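Local coordinates for nsp9 (Porcine coronavirus HKU15, PDB 5YM6), which probably binds single-stranded nucleic acid as a small coronavirus replicase protein, with an affinity that dimerization enhances, at residues 37-42 and 50-55; 84-89 and 96-101. One frame throughout, in Å; residues are numbered along the deposited sequence.

Contact 1 (37-42 and 50-55)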
# COMPACT_ATOMS: atom_id res chain seq x y z
N LYS B 37 -14.06 2.10 -8.09
CA LYS B 37 -12.68 1.85 -8.49
C LYS B 37 -11.98 3.12 -8.95
O LYS B 37 -12.62 4.07 -9.42
CB LYS B 37 -12.61 0.78 -9.60
CG LYS B 37 -13.11 1.22 -10.95
CD LYS B 37 -12.82 0.15 -12.01
CE LYS B 37 -12.91 0.72 -13.42
NZ LYS B 37 -14.32 1.07 -13.81
N ILE B 38 -10.65 3.15 -8.81
CA ILE B 38 -9.87 4.29 -9.27
C ILE B 38 -8.61 3.77 -9.98
O ILE B 38 -7.95 2.86 -9.50
CB ILE B 38 -9.49 5.24 -8.10
CG1 ILE B 38 -8.53 6.34 -8.58
CG2 ILE B 38 -8.90 4.47 -6.95
CD1 ILE B 38 -8.40 7.52 -7.60
N LEU B 39 -8.30 4.33 -11.15
CA LEU B 39 -7.08 3.93 -11.85
C LEU B 39 -5.87 4.54 -11.16
O LEU B 39 -5.77 5.76 -11.05
CB LEU B 39 -7.13 4.36 -13.32
CG LEU B 39 -5.85 4.08 -14.11
CD1 LEU B 39 -5.65 2.59 -14.15
CD2 LEU B 39 -5.92 4.68 -15.50
N VAL B 40 -4.96 3.70 -10.69
CA VAL B 40 -3.81 4.16 -9.91
C VAL B 40 -2.48 4.10 -10.66
O VAL B 40 -1.64 4.99 -10.52
CB VAL B 40 -3.69 3.36 -8.60
CG1 VAL B 40 -2.38 3.69 -7.87
CG2 VAL B 40 -4.91 3.65 -7.72
N ALA B 41 -2.30 3.05 -11.45
CA ALA B 41 -1.03 2.85 -12.16
C ALA B 41 -1.17 2.01 -13.42
O ALA B 41 -2.15 1.27 -13.57
CB ALA B 41 0.00 2.20 -11.22
N ILE B 42 -0.19 2.11 -14.31
CA ILE B 42 -0.11 1.20 -15.44
C ILE B 42 1.31 0.66 -15.54
O ILE B 42 2.25 1.30 -15.04
CB ILE B 42 -0.49 1.88 -16.76
CG1 ILE B 42 0.47 3.03 -17.07
CG2 ILE B 42 -1.94 2.37 -16.68
CD1 ILE B 42 0.39 3.53 -18.50
N LYS B 50 3.05 8.91 -21.99
CA LYS B 50 2.74 10.22 -21.43
C LYS B 50 1.35 10.29 -20.81
O LYS B 50 1.17 10.92 -19.76
CB LYS B 50 2.88 11.29 -22.52
CG LYS B 50 2.56 12.70 -22.04
CD LYS B 50 2.67 13.70 -23.17
CE LYS B 50 2.18 15.08 -22.74
NZ LYS B 50 2.23 16.03 -23.88
N THR B 51 0.37 9.67 -21.45
CA THR B 51 -0.99 9.73 -20.94
C THR B 51 -1.66 8.37 -21.02
O THR B 51 -1.19 7.47 -21.73
CB THR B 51 -1.88 10.77 -21.69
OG1 THR B 51 -2.03 10.39 -23.07
CG2 THR B 51 -1.28 12.16 -21.61
N VAL B 52 -2.76 8.23 -20.29
CA VAL B 52 -3.55 7.01 -20.37
C VAL B 52 -5.02 7.41 -20.44
O VAL B 52 -5.45 8.37 -19.80
CB VAL B 52 -3.28 6.06 -19.20
CG1 VAL B 52 -3.62 6.73 -17.85
CG2 VAL B 52 -4.04 4.76 -19.37
N THR B 53 -5.76 6.71 -21.27
CA THR B 53 -7.18 6.99 -21.41
C THR B 53 -7.97 6.11 -20.46
O THR B 53 -7.82 4.90 -20.44
CB THR B 53 -7.66 6.78 -22.85
OG1 THR B 53 -7.03 7.76 -23.68
CG2 THR B 53 -9.16 6.95 -22.93
N CYS B 54 -8.84 6.76 -19.70
CA CYS B 54 -9.62 6.09 -18.68
C CYS B 54 -11.10 6.27 -19.01
O CYS B 54 -11.49 7.24 -19.65
CB CYS B 54 -9.28 6.67 -17.30
SG CYS B 54 -10.25 6.05 -15.95
N LEU B 55 -11.92 5.31 -18.61
CA LEU B 55 -13.36 5.48 -18.73
C LEU B 55 -13.97 5.62 -17.34
O LEU B 55 -13.90 4.70 -16.53
CB LEU B 55 -14.00 4.33 -19.50
CG LEU B 55 -14.08 4.56 -21.01
CD1 LEU B 55 -12.70 4.73 -21.66
CD2 LEU B 55 -14.84 3.42 -21.66
O HOH W 1 -14.05 1.54 -16.63
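Across the interior of the small antiparallel beta barrel that makes up the nsp9 fold, strands 36-44 and 49-55 face each other and touch directly only through side chains. The two are not neighbours in the sheet: strands 8-18 and 23-33 lie between them in its order, and their segments run nearly antiparallel (169°) with axes 8.8 Å apart at the closest. Leu39 and Val52 meet tip to tip, Leu39 CD2 lying 3.9 Å from Val52 CG1. With CG anti to the backbone N (chi1 176°), the leucine extends toward the facing strand, and the same methyl also comes to 4.3 Å from Cys54 CB. Val52 uses both branches: while CG1 takes Leu39, CG2 lies 4.2 Å from Ile42 CG2, where the two side chains pass each other in opposite directions. Leu65 touches both Ile42 and Val52, adding to this apolar centre. A classic beta bulge at Val40 and Ala41, both opposite Phe29, lies between the two inward-facing residues Leu39 and Ile42. Toward the exposed end the contact turns polar, and a single water bridges the strands, accepting from Lys37 NZ at 2.9 Å and donating to Leu55 O at 3.2 Å.

Contact 2 (84-89 and 96-101)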
# COMPACT_ATOMS: atom_id res chain seq x y z
N LEU B 84 6.73 1.00 -14.55
CA LEU B 84 5.55 1.31 -13.76
C LEU B 84 5.33 2.81 -13.80
O LEU B 84 6.26 3.60 -13.54
CB LEU B 84 5.73 0.83 -12.31
CG LEU B 84 4.68 1.27 -11.28
CD1 LEU B 84 3.38 0.54 -11.50
CD2 LEU B 84 5.18 1.01 -9.85
N TYR B 85 4.11 3.22 -14.15
CA TYR B 85 3.75 4.64 -14.17
C TYR B 85 2.58 4.85 -13.25
O TYR B 85 1.53 4.23 -13.45
CB TYR B 85 3.32 5.11 -15.56
CG TYR B 85 4.27 4.94 -16.72
CD1 TYR B 85 4.45 3.70 -17.32
CD2 TYR B 85 4.90 6.05 -17.27
CE1 TYR B 85 5.29 3.57 -18.42
CE2 TYR B 85 5.72 5.92 -18.37
CZ TYR B 85 5.92 4.68 -18.93
OH TYR B 85 6.74 4.55 -20.03
N PHE B 86 2.72 5.74 -12.26
CA PHE B 86 1.58 6.13 -11.47
C PHE B 86 0.83 7.24 -12.18
O PHE B 86 1.41 8.05 -12.90
CB PHE B 86 2.00 6.60 -10.07
CG PHE B 86 2.38 5.47 -9.18
CD1 PHE B 86 1.42 4.59 -8.71
CD2 PHE B 86 3.70 5.27 -8.83
CE1 PHE B 86 1.76 3.54 -7.89
CE2 PHE B 86 4.05 4.22 -8.00
CZ PHE B 86 3.07 3.36 -7.54
N ILE B 87 -0.48 7.25 -11.99
CA ILE B 87 -1.32 8.30 -12.55
C ILE B 87 -1.06 9.58 -11.73
O ILE B 87 -0.91 9.51 -10.51
CB ILE B 87 -2.82 7.90 -12.53
CG1 ILE B 87 -3.18 7.12 -13.81
CG2 ILE B 87 -3.72 9.12 -12.46
CD1 ILE B 87 -2.42 5.84 -14.01
N GLN B 88 -0.99 10.72 -12.40
CA GLN B 88 -0.62 11.97 -11.74
C GLN B 88 -1.58 12.28 -10.59
O GLN B 88 -2.79 12.12 -10.73
CB GLN B 88 -0.57 13.13 -12.72
CG GLN B 88 -0.08 14.42 -12.05
CD GLN B 88 0.17 15.55 -13.02
OE1 GLN B 88 -0.50 15.67 -14.04
NE2 GLN B 88 1.14 16.40 -12.69
N ASN B 89 -1.00 12.68 -9.46
CA ASN B 89 -1.73 13.13 -8.26
C ASN B 89 -2.45 12.03 -7.50
O ASN B 89 -3.25 12.30 -6.61
CB ASN B 89 -2.74 14.22 -8.64
CG ASN B 89 -2.06 15.49 -9.09
OD1 ASN B 89 -0.99 15.84 -8.58
ND2 ASN B 89 -2.67 16.18 -10.04
N GLY B 96 0.89 2.96 -2.26
CA GLY B 96 1.27 1.85 -1.39
C GLY B 96 0.52 0.57 -1.72
O GLY B 96 1.10 -0.50 -1.73
N MET B 97 -0.78 0.69 -1.98
CA MET B 97 -1.58 -0.47 -2.37
C MET B 97 -1.00 -1.19 -3.60
O MET B 97 -0.87 -2.42 -3.62
CB MET B 97 -3.02 -0.04 -2.67
CG MET B 97 -3.87 0.30 -1.46
SD MET B 97 -4.28 -1.13 -0.47
CE MET B 97 -5.28 -2.10 -1.60
N VAL B 98 -0.65 -0.41 -4.61
CA VAL B 98 -0.14 -0.98 -5.86
C VAL B 98 1.28 -1.51 -5.71
O VAL B 98 1.60 -2.59 -6.20
CB VAL B 98 -0.21 0.05 -6.99
CG1 VAL B 98 0.51 -0.44 -8.25
CG2 VAL B 98 -1.66 0.34 -7.30
N ILE B 99 2.13 -0.79 -4.98
CA ILE B 99 3.50 -1.27 -4.75
C ILE B 99 3.47 -2.60 -3.99
O ILE B 99 4.24 -3.51 -4.31
CB ILE B 99 4.33 -0.24 -3.98
CG1 ILE B 99 4.59 0.98 -4.86
CG2 ILE B 99 5.67 -0.83 -3.53
CD1 ILE B 99 5.33 2.10 -4.16
N GLY B 100 2.58 -2.71 -3.01
CA GLY B 100 2.45 -3.95 -2.26
C GLY B 100 2.02 -5.10 -3.16
O GLY B 100 2.52 -6.23 -3.04
N HIS B 101 1.09 -4.82 -4.06
CA HIS B 101 0.55 -5.84 -4.94
C HIS B 101 1.62 -6.34 -5.90
O HIS B 101 1.79 -7.55 -6.07
CB HIS B 101 -0.66 -5.28 -5.72
CG HIS B 101 -1.36 -6.30 -6.57
ND1 HIS B 101 -2.42 -7.04 -6.11
CD2 HIS B 101 -1.16 -6.67 -7.85
CE1 HIS B 101 -2.84 -7.84 -7.08
NE2 HIS B 101 -2.09 -7.64 -8.14
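With CG anti to its own carbonyl carbon (chi1 -75°), Phe86 swings its ring toward the helix although its CB does not point there; Val98, whose CG1 stands anti to the backbone N (chi1 171°), offers CB and that methyl to the ring. The meeting is made at the rim of the phenyl group. Phe86 CE1 lies 4.1 Å from Val98 CB, near the plane of the ring, and the two side chains slide past each other in opposite directions. One atom further round, Phe86 CZ abuts Ile99 CG1 at 3.9 Å, in the ring plane, with the side chains crossing at about a right angle. Consecutive helix residues thus pack against adjacent ring carbons. Leu84, two residues back on the strand, makes a looser touch, its CD1 standing 4.4 Å from Val98 CG1. All four residues are buried, and the second subunit covers part of the group: its Leu4 packs on Leu84 and its Met97 on Ile99. Segments 84-86 and 96-101 run almost antiparallel, at 165°, their axes 11.0 Å apart at the closest, a spacing bridged by apolar side chains. This is the packing of the C-terminal helix against the beta barrel in the nsp9 fold, at the dimer interface.

Overall arrangement
Strand 36-44 is common ground for the two contacts: it supplies one side of contact 1 and pairs with the strand of contact 2. Contact 1 closes along the chain before contact 2 opens, and their centres lie about 11 Å apart, each about 6 Å from the centre of the chain. Within the antiparallel sheet, segments 37-42 and 84-89 are joined by probable hydrogen bonds from Tyr85 N to Ile42 O and from Ile87 N to Val40 O. Strand 36-44 thus packs on the barrel interior with one side and on helix 92-105 with the other, where Val40 meets Val98. Both Leu84 and Ile99 of contact 2 also pack on the second subunit of the dimer.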